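Local coordinates for protein uracil-DNA glycosylase (Sulfolobus tokodaii str. 7, PDB 4ZBY) that belongs to the uracil-DNA glycosylase superfamily, carrying an iron-sulfur cluster and, in a separate pocket, a bound uracil within one alpha/beta fold, at residues A[73-77]-A[78-82]; A[118-122]-A[123-127]; A[64-67]-A[68-72]; A[184-187]-A[188-192]. All blocks are in the same frame, centred on the assembly; numbering follows the deposited sequence.

Overall arrangement
Contact 2 is the most buried of the four and lies nearest the middle of the chain, where a central strand of the sheet hands over to a helix through hydroxyls and a water. Contacts 1 and 3 are partly buried neighbours in sequence: helix 58-71 ends in contact 3, and the loop of contact 1 leads on into strand 79-82, which reaches the uracil. Contact 4 is the surface member, the C-terminal end of helix 172-190, with Arg186 and Ile190 on the outer side and Ile185 and Leu188 toward the sheet. Ile185 packs on Val119 of contact 2 and on Leu71 of contact 3. Contacts 3 and 4 have helix ends with shared carbonyls; contact 1 alone binds uracil.

Contact 1: A[73-77]-A[78-82]; sequences LERDQ and VFITN. With URA (uracil), chain C.
Val78 closes a tight turn on Arg75, its N donating to Arg75 O at 3.1 Å. The donor, just after the short 3-10 segment 75-77, stands 61° out of the carbonyl plane and not on a lone pair. Gln77, its CG beside its own backbone N and its chain straight beyond, brings OE1 to the N-H of Glu74 at 2.8 Å, in the carbonyl plane and on a lone pair, with a nearly straight bond (173°). Gln77 N also bonds back to Glu74 O, so two bonds join Glu74 and Gln77.

The apolar part is small. Leu73 CD1 touches Val78 CG1 at 3.6 Å, the two chains meeting at a slant, while the other valine methyl, CG2, is turned back over the turn to 3.3 Å from Arg75 O.

Arg75 bends at chi3 (59°), which brings its guanidinium across Ile80. The methyl CD1 of Ile80 sits over the centre of one face, 4.1 Å from Arg75 NH1. The charged end is fixed elsewhere, by a salt bridge to Glu30 and hydrogen bonds to the carbonyls of Pro54 and Phe55, two residues of the uracil pocket.

At the far end of the strand Asn82 holds the uracil with both amide atoms: OD1 accepts from uracil N3 at 2.7 Å and ND2 donates to uracil O4 at 3.0 Å. His164 NE2 and the backbone N of Glu42 and Phe55 also bond the base.

Strand 79-82 runs between strands 30-31 and 37-41; Val78 and Ile80 lean on Phe39 of the latter, and Phe79 and Thr81 on helix 96-113.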
loop_
_atom_site.group_PDB
_atom_site.type_symbol
_atom_site.label_atom_id
_atom_site.label_comp_id
_atom_site.label_asym_id
_atom_site.label_seq_id
_atom_site.Cartn_x
_atom_site.Cartn_y
_atom_site.Cartn_z
ATOM N N LEU A 73 12.426 6.570 -8.629
ATOM C CA LEU A 73 11.536 5.733 -9.450
ATOM C C LEU A 73 10.298 6.469 -9.946
ATOM O O LEU A 73 9.792 7.370 -9.279
ATOM C CB LEU A 73 11.081 4.506 -8.672
ATOM C CG LEU A 73 12.167 3.527 -8.210
ATOM C CD1 LEU A 73 11.586 2.649 -7.137
ATOM C CD2 LEU A 73 12.692 2.701 -9.379
ATOM N N GLU A 74 9.812 6.072 -11.126
ATOM C CA GLU A 74 8.522 6.526 -11.615
ATOM C C GLU A 74 7.428 5.617 -11.073
ATOM O O GLU A 74 7.684 4.465 -10.695
ATOM C CB GLU A 74 8.470 6.521 -13.152
ATOM C CG GLU A 74 9.527 7.347 -13.832
ATOM C CD GLU A 74 9.600 8.766 -13.312
ATOM O OE1 GLU A 74 8.547 9.413 -13.148
ATOM O OE2 GLU A 74 10.731 9.234 -13.063
ATOM N N ARG A 75 6.190 6.103 -11.036
ATOM C CA ARG A 75 5.111 5.227 -10.571
ATOM C C ARG A 75 4.989 3.956 -11.406
ATOM O O ARG A 75 4.641 2.900 -10.886
ATOM C CB ARG A 75 3.760 5.960 -10.593
ATOM C CG ARG A 75 3.643 7.095 -9.612
ATOM C CD ARG A 75 2.401 7.933 -9.939
ATOM N NE ARG A 75 1.152 7.163 -9.908
ATOM C CZ ARG A 75 0.312 7.126 -8.870
ATOM N NH1 ARG A 75 0.578 7.807 -7.766
ATOM N NH2 ARG A 75 -0.802 6.403 -8.939
ATOM N N ASP A 76 5.254 4.042 -12.706
ATOM C CA ASP A 76 5.118 2.862 -13.538
ATOM C C ASP A 76 6.190 1.803 -13.263
ATOM O O ASP A 76 6.115 0.691 -13.807
ATOM C CB ASP A 76 5.135 3.257 -15.024
ATOM C CG ASP A 76 3.898 4.056 -15.414
ATOM O OD1 ASP A 76 2.827 3.769 -14.849
ATOM O OD2 ASP A 76 4.003 4.975 -16.261
ATOM N N GLN A 77 7.160 2.113 -12.397
ATOM C CA GLN A 77 8.181 1.123 -12.071
ATOM C C GLN A 77 7.892 0.427 -10.755
ATOM O O GLN A 77 8.597 -0.503 -10.398
ATOM C CB GLN A 77 9.575 1.752 -11.988
ATOM C CG GLN A 77 10.094 2.368 -13.278
ATOM C CD GLN A 77 11.381 3.136 -13.097
ATOM O OE1 GLN A 77 11.396 4.205 -12.514
ATOM N NE2 GLN A 77 12.475 2.599 -13.626
ATOM N N VAL A 78 6.855 0.871 -10.046
ATOM C CA VAL A 78 6.497 0.248 -8.757
ATOM C C VAL A 78 5.062 -0.242 -8.842
ATOM O O VAL A 78 4.432 -0.112 -9.912
ATOM C CB VAL A 78 6.660 1.223 -7.600
ATOM C CG1 VAL A 78 8.135 1.646 -7.530
ATOM C CG2 VAL A 78 5.754 2.453 -7.776
ATOM N N PHE A 79 4.547 -0.852 -7.775
ATOM C CA PHE A 79 3.137 -1.205 -7.751
ATOM C C PHE A 79 2.504 -0.566 -6.541
ATOM O O PHE A 79 3.078 -0.602 -5.448
ATOM C CB PHE A 79 2.918 -2.729 -7.733
ATOM C CG PHE A 79 1.488 -3.121 -8.007
ATOM C CD1 PHE A 79 0.588 -3.243 -6.971
ATOM C CD2 PHE A 79 1.049 -3.338 -9.320
ATOM C CE1 PHE A 79 -0.753 -3.597 -7.219
ATOM C CE2 PHE A 79 -0.275 -3.677 -9.587
ATOM C CZ PHE A 79 -1.176 -3.792 -8.522
ATOM N N ILE A 80 1.339 0.051 -6.740
ATOM C CA ILE A 80 0.702 0.831 -5.671
ATOM C C ILE A 80 -0.749 0.411 -5.506
ATOM O O ILE A 80 -1.494 0.379 -6.486
ATOM C CB ILE A 80 0.737 2.343 -5.987
ATOM C CG1 ILE A 80 2.185 2.839 -6.105
ATOM C CG2 ILE A 80 -0.037 3.113 -4.905
ATOM C CD1 ILE A 80 2.277 4.305 -6.646
ATOM N N THR A 81 -1.128 0.050 -4.292
ATOM C CA THR A 81 -2.511 -0.321 -4.051
ATOM C C THR A 81 -2.850 -0.044 -2.588
ATOM O O THR A 81 -2.119 0.674 -1.913
ATOM C CB THR A 81 -2.761 -1.801 -4.449
ATOM O OG1 THR A 81 -4.170 -2.083 -4.367
ATOM C CG2 THR A 81 -1.978 -2.765 -3.572
ATOM N N ASN A 82 -3.979 -0.581 -2.137
ATOM C CA ASN A 82 -4.484 -0.380 -0.778
ATOM C C ASN A 82 -5.059 -1.672 -0.243
ATOM O O ASN A 82 -5.430 -2.543 -1.014
ATOM C CB ASN A 82 -5.582 0.688 -0.727
ATOM C CG ASN A 82 -5.087 2.071 -1.114
ATOM O OD1 ASN A 82 -4.376 2.713 -0.363
ATOM N ND2 ASN A 82 -5.474 2.533 -2.294
HETATM N N1 URA C . -5.016 7.199 0.982
HETATM C C2 URA C . -4.710 5.887 0.865
HETATM O O2 URA C . -4.571 5.150 1.823
HETATM N N3 URA C . -4.753 5.380 -0.373
HETATM C C4 URA C . -5.066 6.048 -1.503
HETATM O O4 URA C . -4.993 5.474 -2.577
HETATM C C5 URA C . -5.368 7.415 -1.345
HETATM C C6 URA C . -5.330 7.972 -0.111
#

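Contact 2: A[118-122]-A[123-127]; sequences IVTLG and RHSTK
Thr120 and Thr126 stand with CA atoms 5.0 Å apart where strand 118-121 swings into helix 123-127, the two axes running at 136° and Gly122, with its positive phi, at the N-cap. The threonine side chains meet nearly at a right angle. With its chi1 of 53°, Thr120 puts OG1 between its own N and carbonyl carbon, facing the helix, and there it donates to Thr126 OG1 at 2.7 Å. Thr126 OG1 in turn donates to Gly122 O, again at 2.7 Å. The same oxygen accepts the N-H of Thr126 at 3.2 Å, and the two donors approach from opposite faces of the carbonyl plane.

A water joins the same two elements, donating to Leu121 O and accepting from Ser125 N, 2.9 Å from each. Ser125 OG lies 3.5 Å from Thr120 CB, but its hydrogen bond goes to Val40 O on the adjacent strand 37-41. At the outer edge His124 CE1 lies over one face of the Arg123 guanidinium.

A relay of two hydroxyls therefore ends on a doubly gripped carbonyl, and the water meets the needs of a strand carbonyl and a first-turn N-H, so this buried strand-to-helix corner is joined by polar bonds.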
loop_
_atom_site.group_PDB
_atom_site.type_symbol
_atom_site.label_atom_id
_atom_site.label_comp_id
_atom_site.label_asym_id
_atom_site.label_seq_id
_atom_site.Cartn_x
_atom_site.Cartn_y
_atom_site.Cartn_z
ATOM N N ILE A 118 7.763 -4.558 0.550
ATOM C CA ILE A 118 6.444 -3.958 0.681
ATOM C C ILE A 118 6.538 -2.788 1.640
ATOM O O ILE A 118 6.933 -2.959 2.790
ATOM C CB ILE A 118 5.392 -4.945 1.200
ATOM C CG1 ILE A 118 5.167 -6.067 0.184
ATOM C CG2 ILE A 118 4.077 -4.212 1.451
ATOM C CD1 ILE A 118 4.368 -7.246 0.741
ATOM N N VAL A 119 6.191 -1.598 1.160
ATOM C CA VAL A 119 6.122 -0.427 2.036
ATOM C C VAL A 119 4.680 -0.271 2.504
ATOM O O VAL A 119 3.790 -0.065 1.673
ATOM C CB VAL A 119 6.578 0.843 1.290
ATOM C CG1 VAL A 119 6.513 2.057 2.187
ATOM C CG2 VAL A 119 7.991 0.639 0.742
ATOM N N THR A 120 4.451 -0.422 3.810
ATOM C CA THR A 120 3.085 -0.331 4.330
ATOM C C THR A 120 2.916 1.072 4.874
ATOM O O THR A 120 3.480 1.459 5.908
ATOM C CB THR A 120 2.741 -1.404 5.401
ATOM O OG1 THR A 120 3.707 -1.387 6.444
ATOM C CG2 THR A 120 2.752 -2.811 4.800
ATOM N N LEU A 121 2.120 1.835 4.141
ATOM C CA LEU A 121 1.891 3.241 4.423
ATOM C C LEU A 121 0.743 3.379 5.407
ATOM O O LEU A 121 -0.430 3.293 5.019
ATOM C CB LEU A 121 1.561 4.005 3.119
ATOM C CG LEU A 121 2.592 3.943 1.981
ATOM C CD1 LEU A 121 1.937 4.429 0.669
ATOM C CD2 LEU A 121 3.821 4.787 2.346
ATOM N N GLY A 122 1.084 3.575 6.678
ATOM C CA GLY A 122 0.076 3.858 7.696
ATOM C C GLY A 122 -0.323 2.632 8.502
ATOM O O GLY A 122 0.099 1.505 8.199
ATOM N N ARG A 123 -1.183 2.846 9.498
ATOM C CA ARG A 123 -1.455 1.817 10.481
ATOM C C ARG A 123 -2.313 0.679 9.970
ATOM O O ARG A 123 -2.190 -0.438 10.450
ATOM C CB ARG A 123 -2.131 2.426 11.722
ATOM C CG ARG A 123 -3.494 3.098 11.463
ATOM C CD ARG A 123 -4.014 3.705 12.757
ATOM N NE ARG A 123 -5.344 4.330 12.640
ATOM C CZ ARG A 123 -6.492 3.724 12.952
ATOM N NH1 ARG A 123 -6.499 2.462 13.365
ATOM N NH2 ARG A 123 -7.645 4.386 12.869
ATOM N N HIS A 124 -3.230 0.947 9.052
ATOM C CA HIS A 124 -4.141 -0.109 8.630
ATOM C C HIS A 124 -3.416 -1.151 7.797
ATOM O O HIS A 124 -3.564 -2.355 8.025
ATOM C CB HIS A 124 -5.312 0.474 7.843
ATOM C CG HIS A 124 -6.225 1.307 8.683
ATOM N ND1 HIS A 124 -6.116 2.677 8.779
ATOM C CD2 HIS A 124 -7.232 0.949 9.513
ATOM C CE1 HIS A 124 -7.035 3.131 9.613
ATOM N NE2 HIS A 124 -7.730 2.103 10.067
ATOM N N SER A 125 -2.651 -0.686 6.826
ATOM C CA SER A 125 -1.965 -1.619 5.944
ATOM C C SER A 125 -0.867 -2.332 6.728
ATOM O O SER A 125 -0.632 -3.536 6.541
ATOM C CB SER A 125 -1.389 -0.893 4.714
ATOM O OG SER A 125 -0.419 0.041 5.134
ATOM N N THR A 126 -0.195 -1.602 7.614
ATOM C CA THR A 126 0.854 -2.207 8.425
ATOM C C THR A 126 0.275 -3.280 9.345
ATOM O O THR A 126 0.788 -4.394 9.415
ATOM C CB THR A 126 1.607 -1.158 9.284
ATOM O OG1 THR A 126 2.224 -0.202 8.418
ATOM C CG2 THR A 126 2.703 -1.817 10.146
ATOM N N LYS A 127 -0.814 -2.957 10.033
ATOM C CA LYS A 127 -1.449 -3.948 10.881
ATOM C C LYS A 127 -1.892 -5.184 10.095
ATOM O O LYS A 127 -1.723 -6.320 10.575
ATOM C CB LYS A 127 -2.641 -3.316 11.614
ATOM C CG LYS A 127 -3.353 -4.236 12.589
ATOM C CD LYS A 127 -4.447 -3.457 13.319
ATOM C CE LYS A 127 -4.882 -4.154 14.602
ATOM N NZ LYS A 127 -5.480 -5.482 14.309
HETATM O O HOH W 1 -2.816 2.116 6.042
#

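Contact 3: A[64-67]-A[68-72]; sequences TQMI and KEILG
Gln65 and Glu69, one turn apart on helix 58-71, meet by their polar ends at the surface. The glutamine chain runs fully extended, and NE2 reaches the carboxylate of Glu69 at 3.2 Å from OE2 and 3.3 Å from OE1. NE2 thus lies almost equally far from the two oxygens; both bonds are weak, and the amide and carboxylate planes stand 85° apart. The Glu69 chain, also extended, runs obliquely past, its CD 3.5 Å from Gln65 CG.

The backbone bonds change character along the segment. Lys68 N to Thr64 O and Glu69 N to Gln65 O are ordinary helical links, the latter 2.8 Å long. Then the helix widens: Met66 O accepts from Ile70 N at 2.9 Å and also from Leu71 N at 3.3 Å, the second being the pi-type bond. A further link from Leu71 N to Ile67 O is weak. Gly72, with positive phi (77°), then takes the chain out of the helix.

Apolar contacts line the inner side. Ile70 CD1 comes to 4.3 Å from Met66 CB, and Ile67 CG1 meets Leu71 CD1 at a similar range. Ile67 and Leu71 face Phe39 of the sheet, whereas Met66, in the conformer described, packs on Leu178 and Phe182 of helix 172-190.

The Gln65-Glu69 pair adds two weak bonds, and the helix end is held by one carbonyl serving two amides, while the apolar side chains of the turn face the sheet and helix 172-190.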
loop_
_atom_site.group_PDB
_atom_site.type_symbol
_atom_site.label_atom_id
_atom_site.label_comp_id
_atom_site.label_asym_id
_atom_site.label_seq_id
_atom_site.Cartn_x
_atom_site.Cartn_y
_atom_site.Cartn_z
ATOM N N THR A 64 4.063 10.321 -4.712
ATOM C CA THR A 64 4.747 10.282 -5.992
ATOM C C THR A 64 6.071 11.048 -5.968
ATOM O O THR A 64 7.099 10.573 -6.485
ATOM C CB THR A 64 3.816 10.836 -7.096
ATOM O OG1 THR A 64 2.619 10.066 -7.080
ATOM C CG2 THR A 64 4.485 10.727 -8.454
ATOM N N GLN A 65 6.069 12.210 -5.323
ATOM C CA GLN A 65 7.266 13.029 -5.236
ATOM C C GLN A 65 8.364 12.303 -4.460
ATOM O O GLN A 65 9.518 12.328 -4.869
ATOM C CB GLN A 65 6.965 14.390 -4.592
ATOM C CG GLN A 65 8.194 15.281 -4.483
ATOM C CD GLN A 65 7.909 16.595 -3.772
ATOM O OE1 GLN A 65 6.816 16.810 -3.240
ATOM N NE2 GLN A 65 8.894 17.478 -3.757
ATOM N N MET A 66 8.014 11.633 -3.358
ATOM C CA MET A 66 9.031 10.908 -2.595
ATOM C C MET A 66 9.561 9.722 -3.380
ATOM O O MET A 66 10.757 9.433 -3.365
ATOM C CB MET A 66 8.489 10.434 -1.247
ATOM C CG MET A 66 8.110 11.563 -0.366
ATOM S SD MET A 66 7.885 11.009 1.328
ATOM C CE MET A 66 7.462 12.574 2.082
ATOM N N ILE A 67 8.668 9.012 -4.050
ATOM C CA ILE A 67 9.106 7.891 -4.849
ATOM C C ILE A 67 10.093 8.370 -5.922
ATOM O O ILE A 67 11.135 7.742 -6.138
ATOM C CB ILE A 67 7.919 7.160 -5.488
ATOM C CG1 ILE A 67 7.129 6.440 -4.379
ATOM C CG2 ILE A 67 8.413 6.120 -6.496
ATOM C CD1 ILE A 67 5.833 5.862 -4.879
ATOM N N LYS A 68 9.784 9.495 -6.560
ATOM C CA LYS A 68 10.649 10.024 -7.603
ATOM C C LYS A 68 11.946 10.604 -7.059
ATOM O O LYS A 68 13.024 10.242 -7.523
ATOM C CB LYS A 68 9.904 11.092 -8.417
ATOM C CG LYS A 68 10.796 11.802 -9.420
ATOM C CD LYS A 68 11.307 10.835 -10.458
ATOM C CE LYS A 68 12.029 11.587 -11.567
ATOM N NZ LYS A 68 12.414 10.665 -12.671
ATOM N N GLU A 69 11.857 11.500 -6.075
ATOM C CA GLU A 69 13.031 12.248 -5.651
ATOM C C GLU A 69 13.936 11.468 -4.712
ATOM O O GLU A 69 15.149 11.655 -4.732
ATOM C CB GLU A 69 12.601 13.553 -4.982
ATOM C CG GLU A 69 11.816 14.435 -5.920
ATOM C CD GLU A 69 11.532 15.786 -5.326
ATOM O OE1 GLU A 69 11.871 15.994 -4.142
ATOM O OE2 GLU A 69 10.967 16.636 -6.045
ATOM N N ILE A 70 13.350 10.603 -3.887
ATOM C CA ILE A 70 14.130 9.898 -2.890
ATOM C C ILE A 70 14.459 8.466 -3.325
ATOM O O ILE A 70 15.597 8.035 -3.149
ATOM C CB ILE A 70 13.415 9.918 -1.525
ATOM C CG1 ILE A 70 13.238 11.374 -1.096
ATOM C CG2 ILE A 70 14.244 9.185 -0.455
ATOM C CD1 ILE A 70 12.448 11.537 0.165
ATOM N N LEU A 71 13.511 7.756 -3.933
ATOM C CA LEU A 71 13.794 6.399 -4.416
ATOM C C LEU A 71 14.350 6.373 -5.828
ATOM O O LEU A 71 14.991 5.397 -6.246
ATOM C CB LEU A 71 12.538 5.524 -4.379
ATOM C CG LEU A 71 11.805 5.420 -3.034
ATOM C CD1 LEU A 71 10.703 4.380 -3.199
ATOM C CD2 LEU A 71 12.735 5.054 -1.887
ATOM N N GLY A 72 14.093 7.431 -6.581
ATOM C CA GLY A 72 14.562 7.509 -7.947
ATOM C C GLY A 72 13.731 6.668 -8.894
ATOM O O GLY A 72 14.270 6.100 -9.842
#

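Contact 4: A[184-187]-A[188-192]; sequences KIRE and LAITP
Ile190, in the last turn of helix 172-190, climbs over the carbonyl of Arg186 and ends against that residue's guanidinium. Its CB stands 3.8 Å from Arg186 O, the oxygen that also accepts the N-H of Ile190. CG1, turned by a chi1 of 68° to lie between backbone N and carbonyl carbon, comes to 3.5 Å from Arg186 O and 3.6 Å from Glu187 O. The branch methyl CG2 lies over the centre of one face of the guanidinium. At the tip, CD1, over the same face, comes to 3.4 Å from Arg186 NH2, met by an arginine chain that runs extended from CG to NE.

One residue further the helix stops. Thr191 OG1, in the conformer described, donates to Glu187 O at 2.6 Å, and its N adds a weak bond to the same oxygen. Lys116 NZ binds the carbonyls of Ala189 and Thr191. On the inner side Ile185 and Leu188 pack on Phe160 of strand 155-162.

The outer side thus pairs a charged plane with a hydrocarbon chain, while at the helix end a hydroxyl and a lysine ammonium serve the last carbonyls; the lysine's positive charge would suit the negative end of the helix dipole.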
loop_
_atom_site.group_PDB
_atom_site.type_symbol
_atom_site.label_atom_id
_atom_site.label_comp_id
_atom_site.label_asym_id
_atom_site.label_seq_id
_atom_site.Cartn_x
_atom_site.Cartn_y
_atom_site.Cartn_z
ATOM N N LYS A 184 15.842 5.148 3.739
ATOM C CA LYS A 184 16.164 3.801 4.182
ATOM C C LYS A 184 15.627 2.760 3.221
ATOM O O LYS A 184 16.293 1.743 2.980
ATOM C CB LYS A 184 15.634 3.546 5.601
ATOM C CG LYS A 184 16.359 4.364 6.658
ATOM C CD LYS A 184 15.685 4.189 8.028
ATOM C CE LYS A 184 16.592 4.664 9.155
ATOM N NZ LYS A 184 16.829 6.129 9.081
ATOM N N ILE A 185 14.431 3.009 2.692
ATOM C CA ILE A 185 13.832 2.131 1.701
ATOM C C ILE A 185 14.708 2.129 0.445
ATOM O O ILE A 185 14.938 1.059 -0.117
ATOM C CB ILE A 185 12.384 2.526 1.372
ATOM C CG1 ILE A 185 11.529 2.246 2.617
ATOM C CG2 ILE A 185 11.853 1.768 0.126
ATOM C CD1 ILE A 185 10.164 2.944 2.603
ATOM N N ARG A 186 15.244 3.288 0.064
ATOM C CA ARG A 186 16.115 3.295 -1.128
ATOM C C ARG A 186 17.324 2.402 -0.891
ATOM O O ARG A 186 17.708 1.620 -1.755
ATOM C CB ARG A 186 16.578 4.697 -1.507
ATOM C CG ARG A 186 17.360 4.676 -2.854
ATOM C CD ARG A 186 18.287 5.827 -3.048
ATOM N NE ARG A 186 19.002 5.701 -4.322
ATOM C CZ ARG A 186 20.309 5.496 -4.463
ATOM N NH1 ARG A 186 20.807 5.401 -5.687
ATOM N NH2 ARG A 186 21.122 5.407 -3.408
ATOM N N GLU A 187 17.937 2.525 0.284
ATOM C CA GLU A 187 19.129 1.726 0.570
ATOM C C GLU A 187 18.782 0.236 0.511
ATOM O O GLU A 187 19.514 -0.545 -0.085
ATOM C CB GLU A 187 19.735 2.103 1.919
ATOM C CG GLU A 187 21.012 1.364 2.224
ATOM C CD GLU A 187 21.807 1.990 3.364
ATOM O OE1 GLU A 187 21.364 3.034 3.891
ATOM O OE2 GLU A 187 22.871 1.442 3.735
ATOM N N LEU A 188 17.655 -0.164 1.093
ATOM C CA LEU A 188 17.251 -1.571 1.015
ATOM C C LEU A 188 17.008 -2.035 -0.430
ATOM O O LEU A 188 17.301 -3.174 -0.778
ATOM C CB LEU A 188 15.985 -1.807 1.855
ATOM C CG LEU A 188 16.204 -1.664 3.359
ATOM C CD1 LEU A 188 14.869 -1.544 4.078
ATOM C CD2 LEU A 188 16.975 -2.854 3.898
ATOM N N ALA A 189 16.493 -1.146 -1.270
ATOM C CA ALA A 189 16.147 -1.526 -2.631
ATOM C C ALA A 189 17.368 -1.728 -3.501
ATOM O O ALA A 189 17.389 -2.619 -4.368
ATOM C CB ALA A 189 15.224 -0.464 -3.249
ATOM N N ILE A 190 18.398 -0.912 -3.282
ATOM C CA ILE A 190 19.580 -0.982 -4.138
ATOM C C ILE A 190 20.685 -1.908 -3.638
ATOM O O ILE A 190 21.659 -2.140 -4.356
ATOM C CB ILE A 190 20.229 0.414 -4.377
ATOM C CG1 ILE A 190 20.856 0.969 -3.102
ATOM C CG2 ILE A 190 19.240 1.376 -4.992
ATOM C CD1 ILE A 190 21.855 2.086 -3.362
ATOM N N THR A 191 20.519 -2.453 -2.434
ATOM C CA THR A 191 21.552 -3.284 -1.814
ATOM C C THR A 191 21.241 -4.764 -2.011
ATOM O O THR A 191 20.154 -5.206 -1.660
ATOM C CB THR A 191 21.676 -2.976 -0.298
ATOM O OG1 THR A 191 21.903 -1.570 -0.105
ATOM C CG2 THR A 191 22.824 -3.764 0.316
ATOM N N PRO A 192 22.184 -5.534 -2.586
ATOM C CA PRO A 192 21.941 -6.963 -2.806
ATOM C C PRO A 192 21.738 -7.700 -1.482
ATOM O O PRO A 192 22.350 -7.320 -0.479
ATOM C CB PRO A 192 23.221 -7.446 -3.508
ATOM C CG PRO A 192 23.922 -6.201 -3.970
ATOM C CD PRO A 192 23.541 -5.134 -2.984
#